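Local coordinates for cycloserine biosynthesis protein DcsG (Streptomyces lavendulae, PDB 6JIL) that catalyses the magnesium- and ATP-dependent ring closure of O-ureido-D-serine to the antibiotic D-cycloserine, as an enzyme of the ATP-grasp family, at residues S144-R149 against A163-N168; D116-V121 against S153-A158; D91-A96 against T108-P113. One frame throughout, in Å; residues are numbered along the deposited sequence.

Contact 1: S144-R149 against A163-N168; sequences SKDVQR and ARLLAN. With ADP (adenosine-5'-diphosphate), chain G.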
loop_
_atom_site.group_PDB
_atom_site.type_symbol
_atom_site.label_atom_id
_atom_site.label_comp_id
_atom_site.label_asym_id
_atom_site.label_seq_id
_atom_site.Cartn_x
_atom_site.Cartn_y
_atom_site.Cartn_z
ATOM N N SER A 144 4.442 -8.277 -1.038
ATOM C CA SER A 144 5.235 -9.168 -0.192
ATOM C C SER A 144 6.755 -9.097 -0.396
ATOM O O SER A 144 7.478 -9.953 0.110
ATOM C CB SER A 144 4.781 -10.618 -0.386
ATOM O OG SER A 144 3.420 -10.794 -0.021
ATOM N N LYS A 145 7.250 -8.092 -1.116
ATOM C CA LYS A 145 8.691 -7.988 -1.343
ATOM C C LYS A 145 9.548 -7.910 -0.071
ATOM O O LYS A 145 9.318 -7.079 0.808
ATOM C CB LYS A 145 9.019 -6.783 -2.221
ATOM C CG LYS A 145 10.479 -6.773 -2.645
ATOM C CD LYS A 145 10.843 -5.566 -3.478
ATOM C CE LYS A 145 12.239 -5.732 -4.035
ATOM N NZ LYS A 145 12.342 -7.042 -4.750
ATOM N N ASP A 146 10.551 -8.778 -0.005
ATOM C CA ASP A 146 11.483 -8.857 1.123
ATOM C C ASP A 146 10.818 -8.862 2.491
ATOM O O ASP A 146 11.372 -8.339 3.460
ATOM C CB ASP A 146 12.514 -7.725 1.051
ATOM C CG ASP A 146 13.388 -7.815 -0.191
ATOM O OD1 ASP A 146 13.954 -8.892 -0.443
ATOM O OD2 ASP A 146 13.518 -6.808 -0.916
ATOM N N VAL A 147 9.634 -9.460 2.566
ATOM C CA VAL A 147 8.909 -9.555 3.820
ATOM C C VAL A 147 9.115 -10.963 4.351
ATOM O O VAL A 147 8.976 -11.931 3.601
ATOM C CB VAL A 147 7.407 -9.323 3.622
ATOM C CG1 VAL A 147 6.684 -9.518 4.932
ATOM C CG2 VAL A 147 7.163 -7.925 3.078
ATOM N N GLN A 148 9.454 -11.082 5.633
ATOM C CA GLN A 148 9.684 -12.394 6.226
ATOM C C GLN A 148 9.224 -12.530 7.678
ATOM O O GLN A 148 9.170 -11.557 8.435
ATOM C CB GLN A 148 11.171 -12.777 6.127
ATOM C CG GLN A 148 11.710 -12.842 4.701
ATOM C CD GLN A 148 13.095 -13.474 4.607
ATOM O OE1 GLN A 148 13.771 -13.371 3.578
ATOM N NE2 GLN A 148 13.519 -14.140 5.677
ATOM N N ARG A 149 8.919 -13.772 8.044
ATOM C CA ARG A 149 8.447 -14.145 9.371
ATOM C C ARG A 149 9.559 -14.870 10.133
ATOM O O ARG A 149 10.258 -15.713 9.570
ATOM C CB ARG A 149 7.228 -15.056 9.202
ATOM C CG ARG A 149 6.615 -15.596 10.463
ATOM C CD ARG A 149 5.442 -16.491 10.099
ATOM N NE ARG A 149 4.723 -16.978 11.270
ATOM C CZ ARG A 149 3.508 -17.509 11.221
ATOM N NH1 ARG A 149 2.879 -17.621 10.059
ATOM N NH2 ARG A 149 2.915 -17.908 12.334
ATOM N N ALA A 163 19.960 -6.035 7.781
ATOM C CA ALA A 163 21.165 -5.411 7.261
ATOM C C ALA A 163 21.113 -5.290 5.745
ATOM O O ALA A 163 21.458 -4.249 5.188
ATOM C CB ALA A 163 22.399 -6.206 7.684
ATOM N N ARG A 164 20.675 -6.359 5.089
ATOM C CA ARG A 164 20.575 -6.400 3.633
ATOM C C ARG A 164 19.710 -5.255 3.111
ATOM O O ARG A 164 19.995 -4.683 2.061
ATOM C CB ARG A 164 19.993 -7.758 3.191
ATOM C CG ARG A 164 19.738 -7.892 1.690
ATOM C CD ARG A 164 19.396 -9.339 1.287
ATOM N NE ARG A 164 18.093 -9.804 1.771
ATOM C CZ ARG A 164 16.927 -9.498 1.205
ATOM N NH1 ARG A 164 16.891 -8.726 0.125
ATOM N NH2 ARG A 164 15.793 -9.962 1.720
ATOM N N LEU A 165 18.656 -4.926 3.852
ATOM C CA LEU A 165 17.741 -3.859 3.460
ATOM C C LEU A 165 18.318 -2.472 3.706
ATOM O O LEU A 165 18.131 -1.557 2.906
ATOM C CB LEU A 165 16.410 -4.001 4.208
ATOM C CG LEU A 165 15.600 -5.238 3.821
ATOM C CD1 LEU A 165 14.265 -5.243 4.551
ATOM C CD2 LEU A 165 15.381 -5.226 2.322
ATOM N N LEU A 166 19.009 -2.318 4.825
ATOM C CA LEU A 166 19.618 -1.040 5.153
ATOM C C LEU A 166 20.696 -0.731 4.121
ATOM O O LEU A 166 20.857 0.415 3.696
ATOM C CB LEU A 166 20.232 -1.095 6.555
ATOM C CG LEU A 166 19.257 -1.420 7.692
ATOM C CD1 LEU A 166 20.013 -1.493 9.009
ATOM C CD2 LEU A 166 18.158 -0.359 7.755
ATOM N N ALA A 167 21.425 -1.767 3.716
ATOM C CA ALA A 167 22.498 -1.623 2.741
ATOM C C ALA A 167 21.992 -1.013 1.445
ATOM O O ALA A 167 22.714 -0.284 0.775
ATOM C CB ALA A 167 23.138 -2.978 2.464
ATOM N N ASN A 168 20.750 -1.323 1.089
ATOM C CA ASN A 168 20.158 -0.789 -0.129
ATOM C C ASN A 168 19.623 0.607 0.172
ATOM O O ASN A 168 19.035 1.255 -0.687
ATOM C CB ASN A 168 19.039 -1.718 -0.620
ATOM C CG ASN A 168 18.352 -1.208 -1.879
ATOM O OD1 ASN A 168 18.999 -0.677 -2.785
ATOM N ND2 ASN A 168 17.033 -1.384 -1.950
HETATM P PB ADP G . 3.254 -5.429 1.440
HETATM O O1B ADP G . 1.877 -6.228 1.181
HETATM O O2B ADP G . 3.089 -3.968 1.028
HETATM O O3B ADP G . 4.369 -6.079 0.592
HETATM P PA ADP G . 2.574 -6.074 4.026
HETATM O O1A ADP G . 2.549 -5.262 5.241
HETATM O O2A ADP G . 1.113 -6.057 3.399
HETATM O O3A ADP G . 3.695 -5.450 3.015
HETATM O "O5'" ADP G . 3.034 -7.562 4.426
HETATM C "C5'" ADP G . 2.715 -8.464 3.366
HETATM C "C4'" ADP G . 2.008 -9.688 3.963
HETATM O "O4'" ADP G . 2.798 -10.239 5.041
HETATM C "C3'" ADP G . 0.652 -9.310 4.547
HETATM O "O3'" ADP G . -0.386 -9.408 3.579
HETATM C "C2'" ADP G . 0.489 -10.293 5.709
HETATM O "O2'" ADP G . -0.143 -11.507 5.291
HETATM C "C1'" ADP G . 1.940 -10.518 6.191
HETATM N N9 ADP G . 2.276 -9.635 7.344
HETATM C C8 ADP G . 3.085 -8.525 7.331
HETATM N N7 ADP G . 3.203 -8.029 8.527
HETATM C C5 ADP G . 2.484 -8.773 9.392
HETATM C C6 ADP G . 2.406 -8.851 10.809
HETATM N N6 ADP G . 3.005 -7.887 11.606
HETATM N N1 ADP G . 1.755 -9.892 11.364
HETATM C C2 ADP G . 1.190 -10.846 10.621
HETATM N N3 ADP G . 1.243 -10.819 9.291
HETATM C C4 ADP G . 1.869 -9.819 8.642
#
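The guanidinium of Arg-164 meets the carboxylate of Asp-146 at its edge: OD1 of Asp-146 lies in the guanidinium plane and takes both terminal nitrogens, with Arg-164 NH1 and NH2 each 3.0 Å from it. The carboxylate is not coplanar with its partner. The two planes are 61° apart, and both nitrogens come to OD1 from the same face, above the carboxylate plane. An end-on grip on one oxygen leaves both hydrogen bonds bent, at 148° for NH1 and similarly for NH2. A bend at chi3 (69°) helps to turn the head of Arg-164 toward the loop, while Gln-148 OE1 stands obliquely to the same group, 4.4 Å from NH2. Next to the ion pair, Leu-165 CD2 packs against Asp-146 CB at 4.0 Å, and Leu-165 also rests on Pro-138 and Val-172 of the neighbouring strands. On the far side of the loop, Ser-144 N donates to ADP O3B over 2.7 Å, and Val-147 CG1 lies beside the ribose oxygen O4'. A backbone amide holding the terminal phosphate from a loop between two antiparallel strands is characteristic of the nucleotide-binding subdomain of the ATP-grasp fold.

Contact 2: D116-V121 against S153-A158; sequences DALAAV and SLAEPA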
loop_
_atom_site.group_PDB
_atom_site.type_symbol
_atom_site.label_atom_id
_atom_site.label_comp_id
_atom_site.label_asym_id
_atom_site.label_seq_id
_atom_site.Cartn_x
_atom_site.Cartn_y
_atom_site.Cartn_z
ATOM N N ASP A 116 22.613 -0.199 13.780
ATOM C CA ASP A 116 23.240 -1.490 14.021
ATOM C C ASP A 116 22.100 -2.493 13.846
ATOM O O ASP A 116 21.184 -2.546 14.663
ATOM C CB ASP A 116 23.779 -1.530 15.454
ATOM C CG ASP A 116 24.515 -2.809 15.770
ATOM O OD1 ASP A 116 23.964 -3.902 15.518
ATOM O OD2 ASP A 116 25.647 -2.720 16.291
ATOM N N ALA A 117 22.147 -3.281 12.780
ATOM C CA ALA A 117 21.083 -4.245 12.510
ATOM C C ALA A 117 20.744 -5.188 13.667
ATOM O O ALA A 117 19.584 -5.252 14.099
ATOM C CB ALA A 117 21.415 -5.058 11.258
ATOM N N LEU A 118 21.739 -5.914 14.175
ATOM C CA LEU A 118 21.487 -6.860 15.257
ATOM C C LEU A 118 21.037 -6.223 16.567
ATOM O O LEU A 118 20.186 -6.777 17.258
ATOM C CB LEU A 118 22.710 -7.747 15.509
ATOM C CG LEU A 118 22.483 -8.832 16.571
ATOM C CD1 LEU A 118 21.198 -9.589 16.263
ATOM C CD2 LEU A 118 23.657 -9.789 16.600
ATOM N N ALA A 119 21.602 -5.073 16.917
ATOM C CA ALA A 119 21.197 -4.407 18.150
ATOM C C ALA A 119 19.734 -4.008 18.009
ATOM O O ALA A 119 18.941 -4.211 18.925
ATOM C CB ALA A 119 22.054 -3.174 18.403
ATOM N N ALA A 120 19.386 -3.445 16.853
ATOM C CA ALA A 120 18.018 -3.016 16.582
ATOM C C ALA A 120 17.025 -4.158 16.785
ATOM O O ALA A 120 15.964 -3.958 17.381
ATOM C CB ALA A 120 17.904 -2.488 15.159
ATOM N N VAL A 121 17.363 -5.346 16.285
ATOM C CA VAL A 121 16.480 -6.502 16.427
ATOM C C VAL A 121 16.350 -6.920 17.893
ATOM O O VAL A 121 15.252 -7.225 18.370
ATOM C CB VAL A 121 16.987 -7.701 15.609
ATOM C CG1 VAL A 121 16.160 -8.935 15.928
ATOM C CG2 VAL A 121 16.903 -7.389 14.118
ATOM N N SER A 153 13.715 -16.494 18.382
ATOM C CA SER A 153 15.046 -17.044 18.592
ATOM C C SER A 153 15.941 -16.802 17.384
ATOM O O SER A 153 17.155 -16.991 17.453
ATOM C CB SER A 153 14.951 -18.545 18.871
ATOM O OG SER A 153 14.340 -19.227 17.783
ATOM N N LEU A 154 15.337 -16.379 16.278
ATOM C CA LEU A 154 16.073 -16.136 15.041
ATOM C C LEU A 154 16.452 -14.672 14.840
ATOM O O LEU A 154 16.352 -14.143 13.736
ATOM C CB LEU A 154 15.239 -16.604 13.852
ATOM C CG LEU A 154 14.801 -18.065 13.868
ATOM C CD1 LEU A 154 13.844 -18.315 12.715
ATOM C CD2 LEU A 154 16.025 -18.963 13.767
ATOM N N ALA A 155 16.896 -14.016 15.901
ATOM C CA ALA A 155 17.270 -12.613 15.796
ATOM C C ALA A 155 18.457 -12.382 14.854
ATOM O O ALA A 155 18.412 -11.504 13.993
ATOM C CB ALA A 155 17.579 -12.056 17.179
ATOM N N GLU A 156 19.516 -13.170 15.016
ATOM C CA GLU A 156 20.703 -13.010 14.188
ATOM C C GLU A 156 20.369 -13.119 12.706
ATOM O O GLU A 156 20.725 -12.239 11.924
ATOM C CB GLU A 156 21.775 -14.033 14.588
ATOM C CG GLU A 156 23.174 -13.733 14.051
ATOM C CD GLU A 156 23.387 -14.249 12.640
ATOM O OE1 GLU A 156 24.434 -13.925 12.038
ATOM O OE2 GLU A 156 22.513 -14.987 12.138
ATOM N N PRO A 157 19.676 -14.195 12.295
ATOM C CA PRO A 157 19.331 -14.332 10.875
ATOM C C PRO A 157 18.492 -13.148 10.391
ATOM O O PRO A 157 18.718 -12.602 9.313
ATOM C CB PRO A 157 18.558 -15.645 10.837
ATOM C CG PRO A 157 19.192 -16.431 11.938
ATOM C CD PRO A 157 19.298 -15.406 13.038
ATOM N N ALA A 158 17.520 -12.751 11.201
ATOM C CA ALA A 158 16.673 -11.626 10.840
ATOM C C ALA A 158 17.503 -10.340 10.762
ATOM O O ALA A 158 17.251 -9.486 9.915
ATOM C CB ALA A 158 15.542 -11.471 11.858
#
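Leu-118 and Val-121, one turn apart, meet the first turn of helix 155-167 in a helix-helix contact on the outer layer of the alpha/beta subdomain that carries part of the ATP-grasp nucleotide site. Helix 117-127 starts with an N-cap: Asp-116 OD1 accepts from Ala-119 N at 3.0 Å, a nearly straight bond (168°) that reaches the oxygen from above the carboxylate plane and ties up an amide left without a helical acceptor. Ala-117 follows, turned toward the second helix, where it lies against Val-162 farther along. Leu-118 sends its CG anti to the backbone N (chi1 -176°), which brings the CD1 branch chiefly over the partner's backbone; CD1 lies 4.0 Å from Glu-156 CA and 4.1 Å from Ala-155 O, with a looser approach to Ala-155 CB. Glu-156 itself starts away from this contact, and its carboxylate forms a salt bridge with Arg-160 of its own helix. Val-121 closes the sequence as the more buried member of the pair, turned toward the second helix at Ala-155, whose small methyl is consistent with the close approach of the backbones, 6.2 Å between the CA atoms of Val-121 and Ala-155. Behind them Ala-158 rests on Phe-134 and Val-136 of the sheet. The side-chain contacts are apolar and end in a pair of methyls, Val-121 CG1 against Ala-155 CB at 3.6 Å.

Contact 3: D91-A96 against T108-P113; sequences DKRYLA and TTVVAP. With ADP (adenosine-5'-diphosphate), chain G.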
loop_
_atom_site.group_PDB
_atom_site.type_symbol
_atom_site.label_atom_id
_atom_site.label_comp_id
_atom_site.label_asym_id
_atom_site.label_seq_id
_atom_site.Cartn_x
_atom_site.Cartn_y
_atom_site.Cartn_z
ATOM N N ASP A 91 6.053 4.839 1.647
ATOM C CA ASP A 91 6.952 4.509 2.754
ATOM C C ASP A 91 6.122 4.188 3.989
ATOM O O ASP A 91 5.479 5.068 4.558
ATOM C CB ASP A 91 7.901 5.676 3.034
ATOM C CG ASP A 91 8.896 5.373 4.147
ATOM O OD1 ASP A 91 9.937 6.063 4.207
ATOM O OD2 ASP A 91 8.641 4.466 4.969
ATOM N N LYS A 92 6.145 2.922 4.396
ATOM C CA LYS A 92 5.363 2.462 5.536
ATOM C C LYS A 92 5.586 3.213 6.842
ATOM O O LYS A 92 4.954 2.908 7.854
ATOM C CB LYS A 92 5.570 0.962 5.743
ATOM C CG LYS A 92 4.812 0.105 4.728
ATOM C CD LYS A 92 5.088 -1.380 4.940
ATOM C CE LYS A 92 4.197 -2.249 4.063
ATOM N NZ LYS A 92 4.351 -1.921 2.620
ATOM N N ARG A 93 6.477 4.196 6.823
ATOM C CA ARG A 93 6.712 4.996 8.012
ATOM C C ARG A 93 5.454 5.824 8.300
ATOM O O ARG A 93 5.342 6.452 9.353
ATOM C CB ARG A 93 7.926 5.903 7.813
ATOM C CG ARG A 93 9.241 5.159 7.958
ATOM C CD ARG A 93 10.338 5.802 7.154
ATOM N NE ARG A 93 10.603 7.172 7.569
ATOM C CZ ARG A 93 11.292 8.040 6.837
ATOM N NH1 ARG A 93 11.776 7.666 5.659
ATOM N NH2 ARG A 93 11.488 9.278 7.278
ATOM N N TYR A 94 4.501 5.808 7.372
ATOM C CA TYR A 94 3.259 6.545 7.579
ATOM C C TYR A 94 2.471 5.920 8.738
ATOM O O TYR A 94 1.557 6.538 9.285
ATOM C CB TYR A 94 2.413 6.574 6.284
ATOM C CG TYR A 94 2.057 5.206 5.727
ATOM C CD1 TYR A 94 1.241 4.326 6.445
ATOM C CD2 TYR A 94 2.590 4.765 4.519
ATOM C CE1 TYR A 94 0.980 3.044 5.978
ATOM C CE2 TYR A 94 2.334 3.479 4.043
ATOM C CZ TYR A 94 1.535 2.622 4.779
ATOM O OH TYR A 94 1.326 1.331 4.354
ATOM N N LEU A 95 2.822 4.695 9.121
ATOM C CA LEU A 95 2.128 4.031 10.230
ATOM C C LEU A 95 2.309 4.777 11.554
ATOM O O LEU A 95 1.472 4.668 12.446
ATOM C CB LEU A 95 2.610 2.585 10.402
ATOM C CG LEU A 95 2.219 1.566 9.328
ATOM C CD1 LEU A 95 2.938 0.271 9.609
ATOM C CD2 LEU A 95 0.708 1.349 9.308
ATOM N N ALA A 96 3.400 5.527 11.686
ATOM C CA ALA A 96 3.642 6.284 12.914
ATOM C C ALA A 96 2.789 7.546 12.917
ATOM O O ALA A 96 2.351 8.009 13.971
ATOM C CB ALA A 96 5.116 6.639 13.040
ATOM N N THR A 108 4.666 -0.956 15.536
ATOM C CA THR A 108 5.693 -0.836 14.507
ATOM C C THR A 108 6.971 -0.118 14.921
ATOM O O THR A 108 6.919 0.999 15.425
ATOM C CB THR A 108 5.093 -0.102 13.288
ATOM O OG1 THR A 108 4.114 -0.943 12.662
ATOM C CG2 THR A 108 6.171 0.281 12.292
ATOM N N THR A 109 8.114 -0.760 14.682
ATOM C CA THR A 109 9.427 -0.189 15.008
ATOM C C THR A 109 10.262 0.047 13.751
ATOM O O THR A 109 10.609 -0.897 13.042
ATOM C CB THR A 109 10.219 -1.119 15.946
ATOM O OG1 THR A 109 9.609 -1.113 17.239
ATOM C CG2 THR A 109 11.671 -0.662 16.065
ATOM N N VAL A 110 10.595 1.308 13.491
ATOM C CA VAL A 110 11.375 1.684 12.308
ATOM C C VAL A 110 12.894 1.725 12.545
ATOM O O VAL A 110 13.378 2.404 13.457
ATOM C CB VAL A 110 10.913 3.056 11.787
ATOM C CG1 VAL A 110 11.628 3.402 10.499
ATOM C CG2 VAL A 110 9.407 3.042 11.580
ATOM N N VAL A 111 13.632 0.988 11.715
ATOM C CA VAL A 111 15.094 0.917 11.791
ATOM C C VAL A 111 15.654 1.730 10.627
ATOM O O VAL A 111 15.415 1.406 9.472
ATOM C CB VAL A 111 15.591 -0.540 11.641
ATOM C CG1 VAL A 111 17.117 -0.599 11.764
ATOM C CG2 VAL A 111 14.920 -1.430 12.679
ATOM N N ALA A 112 16.411 2.775 10.929
ATOM C CA ALA A 112 16.962 3.633 9.881
ATOM C C ALA A 112 18.341 3.225 9.376
ATOM O O ALA A 112 19.140 2.655 10.114
ATOM C CB ALA A 112 17.008 5.076 10.374
ATOM N N PRO A 113 18.636 3.518 8.097
ATOM C CA PRO A 113 19.940 3.176 7.524
ATOM C C PRO A 113 21.038 3.773 8.400
ATOM O O PRO A 113 20.953 4.931 8.819
ATOM C CB PRO A 113 19.891 3.827 6.151
ATOM C CG PRO A 113 18.444 3.728 5.791
ATOM C CD PRO A 113 17.764 4.136 7.079
HETATM P PB ADP G . 3.254 -5.429 1.440
HETATM O O1B ADP G . 1.877 -6.228 1.181
HETATM O O2B ADP G . 3.089 -3.968 1.028
HETATM O O3B ADP G . 4.369 -6.079 0.592
HETATM P PA ADP G . 2.574 -6.074 4.026
HETATM O O1A ADP G . 2.549 -5.262 5.241
HETATM O O2A ADP G . 1.113 -6.057 3.399
HETATM O O3A ADP G . 3.695 -5.450 3.015
HETATM O "O5'" ADP G . 3.034 -7.562 4.426
HETATM C "C5'" ADP G . 2.715 -8.464 3.366
HETATM C "C4'" ADP G . 2.008 -9.688 3.963
HETATM O "O4'" ADP G . 2.798 -10.239 5.041
HETATM C "C3'" ADP G . 0.652 -9.310 4.547
HETATM O "O3'" ADP G . -0.386 -9.408 3.579
HETATM C "C2'" ADP G . 0.489 -10.293 5.709
HETATM O "O2'" ADP G . -0.143 -11.507 5.291
HETATM C "C1'" ADP G . 1.940 -10.518 6.191
HETATM N N9 ADP G . 2.276 -9.635 7.344
HETATM C C8 ADP G . 3.085 -8.525 7.331
HETATM N N7 ADP G . 3.203 -8.029 8.527
HETATM C C5 ADP G . 2.484 -8.773 9.392
HETATM C C6 ADP G . 2.406 -8.851 10.809
HETATM N N6 ADP G . 3.005 -7.887 11.606
HETATM N N1 ADP G . 1.755 -9.892 11.364
HETATM C C2 ADP G . 1.190 -10.846 10.621
HETATM N N3 ADP G . 1.243 -10.819 9.291
HETATM C C4 ADP G . 1.869 -9.819 8.642
#
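Thr-108 OG1 is a polar atom with several neighbours: it is hydrogen-bonded to Ile-106 O and to Gln-175 NE2, and the methyl CD1 of Leu-95 reaches it across the contact at 3.5 Å. Gln-175 is an ATP-binding residue, so this threonine is a second-shell neighbour of the nucleotide site. Leu-95 and Thr-108 cross at about a right angle, as do Arg-93 and Val-110 next to them, where Arg-93 CG lies 3.9 Å from Val-110 CG1. Toward Val-110 it is the aliphatic part of Arg-93 that packs. Its chain bends at chi3 (61°) and carries the guanidinium back to Asp-91, where NH1 and OD1 form a salt bridge of 2.8 Å whose hydrogen bond is weak in angle. Lys-92 leaves in another direction: its end leads away from the strand, and NZ donates to ADP O2B over 2.9 Å, where its charge probably offsets part of that of the diphosphate. The loop and first turn of helix 94-100 thus lie against strand 109-111 and the residue before it, at an edge of the antiparallel sheet, with strand 172-176 beside that edge, while Leu-95 also touches Val-267 and Tyr-94 touches Glu-269 of strand 265-271 in the other antiparallel sheet.

Overall arrangement
From the N terminus, contact 3 is the first to close: residues 91-96 meet 108-113 across a short loop holding most of helix 94-100. The chain then runs from strand 109-111 into helix 117-127, which opens contact 2, and through strand 133-138 to 144-149, which opens contact 1. Helix 155-167 completes both, so these two cross along the chain, whereas contact 3 precedes them in series. Packing joins all three: Ala-117 meets Ala-163, Leu-166 the backbone of 111-113, and Ala-120 Val-111. Contacts 2 and 1 fasten the two ends of helix 155-167 to helix 117-127 and to the loop before strand 148-151; contact 3 joins the start of helix 94-100 to the same sheet's edge, and contacts 1 and 3 both reach the nucleotide.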